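Local coordinates for glycerate 2-kinase (Pyrococcus horikoshii, PDB 1X3L), which phosphorylates D-glycerate to 2-phosphoglycerate with ATP, other nucleoside triphosphates, ADP or pyrophosphate as phosphate donor and magnesium as the preferred metal, at residues I2-D5 with I6-G10; D102-S105 with I106-A109; K221-L224 with E225-I229; A266-S269 with I270-A274; T384-K387 with K388-K392. All blocks are in the same frame, centred on the assembly; numbering follows the deposited sequence.

Contact 1: I2-D5 with I6-G10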
# COMPACT_ATOMS: atom_id res chain seq x y z
N ILE A 2 10.25 -30.30 -13.31
CA ILE A 2 11.17 -29.78 -14.32
C ILE A 2 12.24 -28.88 -13.71
O ILE A 2 12.01 -28.23 -12.68
CB ILE A 2 10.44 -28.97 -15.42
CG1 ILE A 2 9.91 -27.66 -14.83
CG2 ILE A 2 9.30 -29.79 -16.00
CD1 ILE A 2 9.36 -26.72 -15.88
N ALA A 3 13.39 -28.85 -14.35
CA ALA A 3 14.50 -28.02 -13.90
C ALA A 3 14.29 -26.56 -14.35
O ALA A 3 13.61 -26.30 -15.34
CB ALA A 3 15.81 -28.55 -14.48
N MET A 4 14.87 -25.64 -13.59
CA MET A 4 14.77 -24.21 -13.89
C MET A 4 16.07 -23.52 -13.49
O MET A 4 16.66 -23.86 -12.46
CB MET A 4 13.65 -23.55 -13.08
CG MET A 4 12.25 -24.08 -13.30
SD MET A 4 11.09 -23.17 -12.25
CE MET A 4 9.56 -23.57 -13.00
N ASP A 5 16.52 -22.57 -14.30
CA ASP A 5 17.72 -21.81 -13.95
C ASP A 5 17.29 -20.99 -12.74
O ASP A 5 16.10 -20.78 -12.52
CB ASP A 5 18.13 -20.86 -15.08
CG ASP A 5 18.62 -21.60 -16.31
OD1 ASP A 5 19.38 -22.59 -16.17
OD2 ASP A 5 18.26 -21.17 -17.43
N ILE A 6 18.25 -20.51 -11.96
CA ILE A 6 17.92 -19.72 -10.79
C ILE A 6 17.17 -18.44 -11.18
O ILE A 6 16.33 -17.95 -10.42
CB ILE A 6 19.20 -19.40 -9.96
CG1 ILE A 6 18.81 -18.85 -8.58
CG2 ILE A 6 20.09 -18.41 -10.72
CD1 ILE A 6 19.98 -18.81 -7.60
N ARG A 7 17.44 -17.92 -12.37
CA ARG A 7 16.78 -16.70 -12.85
C ARG A 7 15.30 -16.89 -13.16
O ARG A 7 14.49 -16.02 -12.85
CB ARG A 7 17.50 -16.14 -14.08
CG ARG A 7 16.85 -14.87 -14.62
CD ARG A 7 17.85 -14.04 -15.40
NE ARG A 7 19.01 -13.75 -14.58
CZ ARG A 7 19.58 -12.55 -14.47
NH1 ARG A 7 19.08 -11.52 -15.14
NH2 ARG A 7 20.63 -12.40 -13.68
N GLU A 8 14.95 -18.02 -13.77
CA GLU A 8 13.55 -18.29 -14.07
C GLU A 8 12.80 -18.40 -12.74
O GLU A 8 11.68 -17.94 -12.61
CB GLU A 8 13.38 -19.59 -14.87
CG GLU A 8 11.95 -20.14 -14.83
CD GLU A 8 11.71 -21.30 -15.80
OE1 GLU A 8 12.69 -21.88 -16.31
OE2 GLU A 8 10.53 -21.63 -16.05
N ILE A 9 13.45 -19.01 -11.75
CA ILE A 9 12.82 -19.16 -10.44
C ILE A 9 12.57 -17.78 -9.84
O ILE A 9 11.46 -17.48 -9.40
CB ILE A 9 13.69 -19.99 -9.49
CG1 ILE A 9 13.76 -21.44 -9.97
CG2 ILE A 9 13.13 -19.92 -8.07
CD1 ILE A 9 14.76 -22.31 -9.22
N GLY A 10 13.61 -16.95 -9.84
CA GLY A 10 13.47 -15.61 -9.29
C GLY A 10 12.36 -14.82 -9.95
O GLY A 10 11.53 -14.21 -9.27
O HOH W 1 15.30 -22.28 -16.50
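At the N-terminal start of helix 6-20, Met4 folds back from the incoming loop onto Glu8 and Ile9. Asp5 sits at the N-cap position, though its side chain makes no capping bond; its carbonyl starts the i to i+4 bonding instead, Asp5 O accepting from Ile9 N at 3.3 Å with an N-H...O angle of 162°. Met4 supplies the side-chain part of the contact. Its CG stands anti to its own carbonyl carbon (chi1 -60°) and the chain runs on extended, which carries it across the Glu8 side chain at about a right angle. The Met4 methyl CE reaches to 3.7 Å from Glu8 OE2, and further back Met4 CG lies 3.8 Å from Glu8 OE1, so the carboxylate rests against the thioether chain. On the Ile9 side the meeting is apolar, with Met4 CB 3.8 Å from Ile9 CG1. That same CG1 lies 3.5 Å from Asp5 O, beside the carbonyl that takes the first i to i+4 bond. A water ties the loop to the helix a second time: it accepts from Asp5 N at 2.5 Å and donates to Glu8 OE1 at 2.6 Å. Glu8 thus reaches back toward the cap through solvent, one oxygen taking the water while the carboxylate lies against the methionine. Further out, Ile6 and Ile9 pack on Ile432 of strand 427-435, with Ile6 also touching Thr434, and Arg7 forms a salt bridge to Asp382 at the end of strand 378-382, so this first helical turn lies against the mixed sheet.

Contact 2: D102-S105 with I106-A109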
# COMPACT_ATOMS: atom_id res chain seq x y z
N ASP A 102 -11.13 17.91 -4.63
CA ASP A 102 -11.90 18.91 -5.36
C ASP A 102 -13.38 18.60 -5.17
O ASP A 102 -13.74 17.71 -4.39
CB ASP A 102 -11.53 18.94 -6.85
CG ASP A 102 -11.81 17.64 -7.56
OD1 ASP A 102 -12.80 16.95 -7.24
OD2 ASP A 102 -11.03 17.30 -8.48
N GLU A 103 -14.24 19.32 -5.88
CA GLU A 103 -15.68 19.12 -5.75
C GLU A 103 -16.15 17.71 -6.08
O GLU A 103 -17.17 17.26 -5.56
CB GLU A 103 -16.44 20.14 -6.59
CG GLU A 103 -16.31 21.57 -6.08
CD GLU A 103 -16.58 21.68 -4.59
OE1 GLU A 103 -17.64 21.20 -4.13
OE2 GLU A 103 -15.74 22.26 -3.87
N LYS A 104 -15.42 17.00 -6.93
CA LYS A 104 -15.80 15.64 -7.28
C LYS A 104 -15.58 14.71 -6.09
O LYS A 104 -16.30 13.72 -5.92
CB LYS A 104 -15.01 15.16 -8.50
CG LYS A 104 -15.35 15.90 -9.79
CD LYS A 104 -16.80 15.66 -10.19
CE LYS A 104 -17.22 16.55 -11.35
NZ LYS A 104 -16.41 16.32 -12.59
N SER A 105 -14.59 15.03 -5.26
CA SER A 105 -14.29 14.23 -4.07
C SER A 105 -15.51 14.29 -3.16
O SER A 105 -15.93 13.28 -2.59
CB SER A 105 -13.08 14.80 -3.33
OG SER A 105 -11.94 14.84 -4.16
N ILE A 106 -16.05 15.49 -3.02
CA ILE A 106 -17.22 15.71 -2.19
C ILE A 106 -18.41 14.99 -2.80
O ILE A 106 -19.17 14.33 -2.10
CB ILE A 106 -17.53 17.22 -2.06
CG1 ILE A 106 -16.49 17.87 -1.16
CG2 ILE A 106 -18.95 17.43 -1.53
CD1 ILE A 106 -16.75 19.33 -0.86
N LEU A 107 -18.55 15.12 -4.12
CA LEU A 107 -19.65 14.47 -4.83
C LEU A 107 -19.59 12.96 -4.57
O LEU A 107 -20.62 12.31 -4.38
CB LEU A 107 -19.54 14.74 -6.33
CG LEU A 107 -20.58 14.05 -7.22
CD1 LEU A 107 -21.99 14.45 -6.79
CD2 LEU A 107 -20.34 14.42 -8.68
N GLY A 108 -18.38 12.41 -4.57
CA GLY A 108 -18.22 10.99 -4.33
C GLY A 108 -18.66 10.62 -2.93
O GLY A 108 -19.41 9.66 -2.74
N ALA A 109 -18.21 11.38 -1.93
CA ALA A 109 -18.58 11.13 -0.54
C ALA A 109 -20.09 11.23 -0.36
O ALA A 109 -20.71 10.40 0.30
CB ALA A 109 -17.86 12.12 0.37
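Asp102, the N-cap of helix 103-118, takes N-H groups of the first turn, its backbone O receiving a weak bond from Ile106 N. Its OD1 takes two more that arrive from opposite faces of the carboxylate plane: Lys104 N at 2.6 Å, on the anti side, and Ser105 N at 3.3 Å. With OD1 gripped twice and OD2 bonded to Tyr82 OH, the carboxylate is held in its rotation. Glu103 comes next, its chain bent at chi2 (-49°) to lie side by side with Ile106; OE1 of Glu103 ends 3.9 Å from Ile106 CD1, while Glu103 O accepts from Leu107 N at 2.9 Å. Lys104 likewise runs alongside Leu107, with Lys104 CD 4.0 Å from Leu107 CD2, and Lys104 O takes Gly108 N at 2.8 Å. Ser105 closes a capping box with Asp102: Ser105 OG accepts from Asp102 N at 3.2 Å. The same hydroxyl is bonded to Ala135 O, and its side chain lies about 12 Å from that of Lys58, which binds substrate by similarity. Ser105 O receives Ala109 N. Around this turn, Ser105 and Lys104 touch Ala96 and Leu107 touches Ile94, both of edge strand 92-96, while Ile106 packs on Leu139, Pro140 and Leu146.

Contact 3: K221-L224 with E225-I229. With EDO (1,2-ethanediol), chain F.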
# COMPACT_ATOMS: atom_id res chain seq x y z
N LYS A 221 -7.50 20.39 19.07
CA LYS A 221 -7.32 21.78 19.49
C LYS A 221 -5.90 21.99 20.01
O LYS A 221 -5.24 22.97 19.65
CB LYS A 221 -8.34 22.15 20.56
CG LYS A 221 -8.32 23.63 20.93
CD LYS A 221 -9.42 23.99 21.93
CE LYS A 221 -9.40 25.47 22.27
NZ LYS A 221 -10.43 25.83 23.29
N ARG A 222 -5.45 21.09 20.87
CA ARG A 222 -4.10 21.17 21.44
C ARG A 222 -3.08 21.31 20.32
O ARG A 222 -2.17 22.14 20.39
CB ARG A 222 -3.78 19.91 22.24
CG ARG A 222 -4.55 19.76 23.53
CD ARG A 222 -4.42 18.33 24.05
NE ARG A 222 -5.01 18.17 25.38
CZ ARG A 222 -5.21 16.99 25.97
NH1 ARG A 222 -4.88 15.87 25.33
NH2 ARG A 222 -5.72 16.93 27.19
N ILE A 223 -3.25 20.50 19.28
CA ILE A 223 -2.36 20.49 18.13
C ILE A 223 -2.35 21.82 17.39
O ILE A 223 -1.28 22.36 17.08
CB ILE A 223 -2.74 19.37 17.14
CG1 ILE A 223 -2.38 18.00 17.75
CG2 ILE A 223 -2.05 19.58 15.81
CD1 ILE A 223 -2.85 16.82 16.93
N LEU A 224 -3.53 22.36 17.09
CA LEU A 224 -3.61 23.63 16.38
C LEU A 224 -2.98 24.75 17.19
O LEU A 224 -2.34 25.64 16.63
CB LEU A 224 -5.07 23.97 16.06
CG LEU A 224 -5.74 23.09 15.00
CD1 LEU A 224 -7.17 23.55 14.77
CD2 LEU A 224 -4.95 23.17 13.70
N GLU A 225 -3.15 24.70 18.51
CA GLU A 225 -2.59 25.72 19.38
C GLU A 225 -1.07 25.53 19.50
O GLU A 225 -0.31 26.50 19.42
CB GLU A 225 -3.23 25.64 20.77
CG GLU A 225 -4.70 26.04 20.81
CD GLU A 225 -5.30 25.95 22.20
OE1 GLU A 225 -5.32 24.85 22.77
OE2 GLU A 225 -5.76 27.00 22.71
N LEU A 226 -0.65 24.29 19.69
CA LEU A 226 0.77 23.96 19.82
C LEU A 226 1.59 24.54 18.67
O LEU A 226 2.75 24.91 18.85
CB LEU A 226 0.96 22.45 19.86
CG LEU A 226 2.42 21.98 19.95
CD1 LEU A 226 3.03 22.47 21.26
CD2 LEU A 226 2.49 20.47 19.86
N TYR A 227 0.99 24.61 17.49
CA TYR A 227 1.68 25.13 16.31
C TYR A 227 1.21 26.54 15.97
O TYR A 227 1.38 27.00 14.84
CB TYR A 227 1.46 24.19 15.13
CG TYR A 227 2.17 22.86 15.30
CD1 TYR A 227 1.61 21.68 14.82
CD2 TYR A 227 3.42 22.79 15.94
CE1 TYR A 227 2.27 20.46 14.98
CE2 TYR A 227 4.08 21.58 16.09
CZ TYR A 227 3.51 20.42 15.61
OH TYR A 227 4.16 19.22 15.76
N ASP A 228 0.64 27.21 16.96
CA ASP A 228 0.14 28.58 16.81
C ASP A 228 -0.62 28.86 15.52
O ASP A 228 -0.39 29.89 14.87
CB ASP A 228 1.30 29.57 16.95
CG ASP A 228 1.84 29.63 18.36
OD1 ASP A 228 1.08 29.98 19.29
OD2 ASP A 228 3.04 29.32 18.55
N ILE A 229 -1.52 27.96 15.14
CA ILE A 229 -2.32 28.16 13.94
C ILE A 229 -3.80 28.09 14.29
O ILE A 229 -4.67 28.20 13.43
CB ILE A 229 -2.02 27.10 12.86
CG1 ILE A 229 -2.15 25.69 13.44
CG2 ILE A 229 -0.62 27.33 12.28
CD1 ILE A 229 -1.95 24.60 12.42
C1 EDO F . -8.93 29.55 22.88
O1 EDO F . -9.19 28.40 23.70
C2 EDO F . -10.20 29.95 22.12
O2 EDO F . -9.94 31.10 21.31
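Leu224 and Ile229 cross at about a right angle where helix 217-226 ends, with Leu224 CD2 3.6 Å from Ile229 CD1. Ile229 CG1 occupies the hindered site between its own backbone N and carbonyl carbon (chi1 53°), which also sets it 3.2 Å from Leu224 O. That carbonyl is taken by Ile229 N at 2.9 Å, a bond only 14° from straight. With Asp228 N to Glu225 O at 2.7 Å and Asp228, at positive phi, as the C-prime residue, this makes a Schellman motif, and the Leu224-Ile229 contact is the hydrophobic interaction that accompanies it. One turn back, Lys221 and Glu225 run as extended chains slanting over one another. Their aliphatic and acidic parts meet first, Lys221 CG lying 3.7 Å from Glu225 OE1. The charged ends stop short, with Lys221 NZ 4.8 Å from Glu225 OE2. An ethanediol, probably from the crystallisation liquor, accepts from Lys221 NZ through O1 at 2.9 Å, and the ammonium has a salt bridge to Glu242 of helix 235-246. Tyr227 turns its ring obliquely to Ile223 O and takes its hydroxyl to Glu165. Leu224 and Ile229 both reach Leu156 of helix 146-158. The apolar side of the turn is thus buried among helices, while Lys221 spends its direct charge pairing on Glu242, and Glu225 probably adds only a milder electrostatic pull on it.

Contact 4: A266-S269 with I270-A274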
# COMPACT_ATOMS: atom_id res chain seq x y z
N ALA A 266 -4.49 -7.07 0.56
CA ALA A 266 -3.32 -6.93 -0.29
C ALA A 266 -2.35 -6.10 0.52
O ALA A 266 -2.72 -5.05 1.04
CB ALA A 266 -3.67 -6.24 -1.61
N SER A 267 -1.12 -6.59 0.64
CA SER A 267 -0.10 -5.90 1.42
C SER A 267 1.24 -6.52 1.12
O SER A 267 1.32 -7.55 0.46
CB SER A 267 -0.39 -6.08 2.91
OG SER A 267 -0.23 -7.44 3.28
N ASN A 268 2.30 -5.90 1.62
CA ASN A 268 3.63 -6.42 1.39
C ASN A 268 3.74 -7.83 1.97
O ASN A 268 4.27 -8.74 1.33
CB ASN A 268 4.66 -5.48 2.03
CG ASN A 268 6.07 -5.82 1.63
OD1 ASN A 268 6.66 -6.76 2.16
ND2 ASN A 268 6.62 -5.07 0.68
N SER A 269 3.21 -8.02 3.18
CA SER A 269 3.23 -9.33 3.84
C SER A 269 2.50 -10.40 3.03
O SER A 269 2.98 -11.53 2.89
CB SER A 269 2.59 -9.23 5.23
OG SER A 269 2.53 -10.51 5.84
N ILE A 270 1.34 -10.05 2.49
CA ILE A 270 0.57 -11.01 1.69
C ILE A 270 1.35 -11.38 0.43
O ILE A 270 1.31 -12.53 -0.02
CB ILE A 270 -0.83 -10.44 1.34
CG1 ILE A 270 -1.72 -10.51 2.59
CG2 ILE A 270 -1.47 -11.22 0.20
CD1 ILE A 270 -3.04 -9.80 2.45
N SER A 271 2.08 -10.42 -0.13
CA SER A 271 2.87 -10.72 -1.32
C SER A 271 4.09 -11.56 -0.95
O SER A 271 4.49 -12.45 -1.71
CB SER A 271 3.30 -9.42 -2.03
OG SER A 271 2.21 -8.85 -2.75
N CYS A 272 4.68 -11.31 0.22
CA CYS A 272 5.83 -12.08 0.67
C CYS A 272 5.42 -13.53 0.94
O CYS A 272 6.18 -14.47 0.70
CB CYS A 272 6.43 -11.47 1.94
SG CYS A 272 7.31 -9.89 1.69
N GLU A 273 4.20 -13.71 1.43
CA GLU A 273 3.70 -15.05 1.72
C GLU A 273 3.44 -15.79 0.41
O GLU A 273 3.69 -16.99 0.31
CB GLU A 273 2.42 -14.96 2.57
CG GLU A 273 2.67 -14.30 3.92
CD GLU A 273 1.40 -14.08 4.74
OE1 GLU A 273 0.31 -13.98 4.14
OE2 GLU A 273 1.50 -13.99 5.98
N ALA A 274 2.98 -15.06 -0.60
CA ALA A 274 2.74 -15.65 -1.91
C ALA A 274 4.06 -16.15 -2.47
O ALA A 274 4.11 -17.19 -3.13
CB ALA A 274 2.11 -14.63 -2.86
O HOH W 2 -0.62 -8.50 -1.61
O HOH W 3 -0.16 -11.03 6.31
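Ser267, the N-cap of helix 268-281, meets Ile270 through a nearly straight capping bond (163°), Ser267 OG accepting from Ile270 N at 3.1 Å. With chi1 at 67° the hydroxyl stands between its own N and carbonyl carbon, facing the helix end, and Ile270 CG1 packs 3.5 Å from Ser267 OG. Asn268 OD1 lies 3.2 Å from Cys272 SG; this buried oxygen has no hydrogen-bond partner in the model. Glu273 CG lies 3.0 Å from Ser269 O, and the extended chain carries the carboxylate on toward Ser269 OG. One water accepts from Ser267 N and donates to Ser271 OG, and another is bonded to Ser269 OG at 2.8 Å and gives Glu273 OE2 a weak bond. A leucine in place of Glu273 removes the carboxylate and would probably leave that second water without its weak glutamate partner. The capped turn directly follows strand 260-266, the edge of the parallel sheet, and Ala266 still pairs with Ser195 through the backbone. Asn268 ND2 donates to Ser427 O and Val425 O, which fixes its amide, and Ser271 OG is bonded to Ala17 O of helix 6-20. Cys272 packs on Ile428 of strand 427-435 and Ile288 of strand 285-290.

Contact 5: T384-K387 with K388-K392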
# COMPACT_ATOMS: atom_id res chain seq x y z
N THR A 384 27.29 -14.28 -10.92
CA THR A 384 28.18 -13.96 -12.04
C THR A 384 28.24 -12.46 -12.31
O THR A 384 29.11 -11.99 -13.04
CB THR A 384 27.73 -14.62 -13.34
OG1 THR A 384 26.58 -13.91 -13.85
CG2 THR A 384 27.37 -16.08 -13.12
N THR A 385 27.30 -11.72 -11.73
CA THR A 385 27.22 -10.28 -11.98
C THR A 385 28.44 -9.43 -11.66
O THR A 385 28.86 -8.62 -12.49
CB THR A 385 26.00 -9.67 -11.28
OG1 THR A 385 24.82 -10.41 -11.64
CG2 THR A 385 25.83 -8.22 -11.70
N TYR A 386 29.00 -9.59 -10.47
CA TYR A 386 30.15 -8.78 -10.11
C TYR A 386 31.26 -8.85 -11.17
O TYR A 386 31.73 -7.83 -11.65
CB TYR A 386 30.71 -9.21 -8.75
CG TYR A 386 31.78 -8.27 -8.24
CD1 TYR A 386 31.46 -6.95 -7.93
CD2 TYR A 386 33.10 -8.68 -8.11
CE1 TYR A 386 32.45 -6.05 -7.50
CE2 TYR A 386 34.10 -7.80 -7.69
CZ TYR A 386 33.76 -6.48 -7.39
OH TYR A 386 34.74 -5.60 -7.00
N LYS A 387 31.65 -10.07 -11.55
CA LYS A 387 32.70 -10.22 -12.54
C LYS A 387 32.33 -9.67 -13.91
O LYS A 387 33.21 -9.21 -14.65
CB LYS A 387 33.13 -11.69 -12.63
CG LYS A 387 33.93 -12.12 -11.39
CD LYS A 387 34.49 -13.54 -11.47
CE LYS A 387 35.33 -13.84 -10.22
NZ LYS A 387 35.89 -15.22 -10.19
N LYS A 388 31.05 -9.70 -14.25
CA LYS A 388 30.63 -9.15 -15.54
C LYS A 388 30.81 -7.63 -15.49
O LYS A 388 31.19 -7.02 -16.49
CB LYS A 388 29.17 -9.53 -15.84
CG LYS A 388 29.00 -11.00 -16.21
CD LYS A 388 27.55 -11.39 -16.44
CE LYS A 388 27.43 -12.88 -16.74
NZ LYS A 388 26.01 -13.34 -16.86
N LEU A 389 30.55 -7.04 -14.33
CA LEU A 389 30.71 -5.60 -14.15
C LEU A 389 32.19 -5.23 -14.23
O LEU A 389 32.56 -4.24 -14.88
CB LEU A 389 30.14 -5.18 -12.79
CG LEU A 389 28.62 -5.23 -12.60
CD1 LEU A 389 28.27 -5.14 -11.12
CD2 LEU A 389 27.97 -4.09 -13.37
N ARG A 390 33.04 -6.03 -13.59
CA ARG A 390 34.47 -5.78 -13.60
C ARG A 390 35.06 -5.97 -15.00
O ARG A 390 36.01 -5.29 -15.38
CB ARG A 390 35.17 -6.69 -12.59
CG ARG A 390 34.75 -6.44 -11.15
CD ARG A 390 35.01 -4.99 -10.76
NE ARG A 390 36.45 -4.69 -10.68
CZ ARG A 390 36.98 -3.50 -10.91
NH1 ARG A 390 36.21 -2.47 -11.23
NH2 ARG A 390 38.29 -3.33 -10.80
N GLU A 391 34.49 -6.89 -15.77
CA GLU A 391 34.96 -7.13 -17.12
C GLU A 391 34.70 -5.93 -18.01
O GLU A 391 35.37 -5.75 -19.03
CB GLU A 391 34.28 -8.36 -17.73
CG GLU A 391 35.02 -9.65 -17.47
CD GLU A 391 36.44 -9.60 -18.01
OE1 GLU A 391 36.59 -9.36 -19.23
OE2 GLU A 391 37.39 -9.80 -17.22
N LYS A 392 33.73 -5.11 -17.62
CA LYS A 392 33.42 -3.91 -18.39
C LYS A 392 34.09 -2.71 -17.74
O LYS A 392 33.75 -1.56 -18.04
CB LYS A 392 31.91 -3.70 -18.49
CG LYS A 392 31.23 -4.75 -19.36
CD LYS A 392 29.89 -4.29 -19.91
CE LYS A 392 29.36 -5.32 -20.90
NZ LYS A 392 28.09 -4.92 -21.55
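Tyr386 and Arg390, one turn apart on helix 385-391, form the CH-pi contact of this short helix. Arg390 CG sits over one face of the phenol ring, 4.0 Å from the Tyr386 centroid and 20° off the ring normal, displaced toward the rim. The arginine chain is bent at chi2 and chi3, which lays it alongside the tyrosine and brings Arg390 CD to 3.8 Å from Tyr386 OH. The ring and guanidinium planes end 29° apart. With an alanine at Tyr386, the arginine methylenes would probably lose the surface they lie on, and the chain is likely to become freer to turn. A looser carbon contact joins Thr385 and Leu389, side by side with Thr385 CG2 4.0 Å from Leu389 CD1. Tyr386 and Leu389 both touch Val396 of helix 396-401. Among polar side chains, Lys388 runs extended beside Thr384 and Lys388 NZ gives Thr384 OG1 a weak bond at 3.1 Å; that hydroxyl is also bonded to Asp382. Backbone bonds of the i to i+4 kind hold the turn: Lys388 N to Thr384 O at 3.2 Å, Leu389 N to Thr385 O at 3.0 Å, and Arg390 N to Tyr386 O, also 3.0 Å. The charged ends are spent in different places: Lys387 pairs with Asp357, Arg390 NH1 bonds Ile394 O, and Lys388 has its weak bond to the threonine. No salt bridge joins the two segments, and the bonding that carries the contact is backbone and dispersion.

Overall arrangement
In chain order the five contacts run from contact 1 to contact 5 without interleaving, and no two touch. Contacts 2 and 3 both lie in the DUF4147 family region, their centres about 28 Å apart; helix 103-118 of contact 2 follows an edge strand of the six-stranded parallel sheet. Contacts 1 and 5 lie by the mixed sheet, about 5 Å apart at their nearest atoms, with Asp382 bonded from both. Contacts 1 and 3 are about 58 Å apart between centres. Contact 4, centred about 11 Å from the centre of the chain, joins the other edge of the parallel sheet to strands 427-435 and 285-290, and so lies where the two parts of the kinase meet.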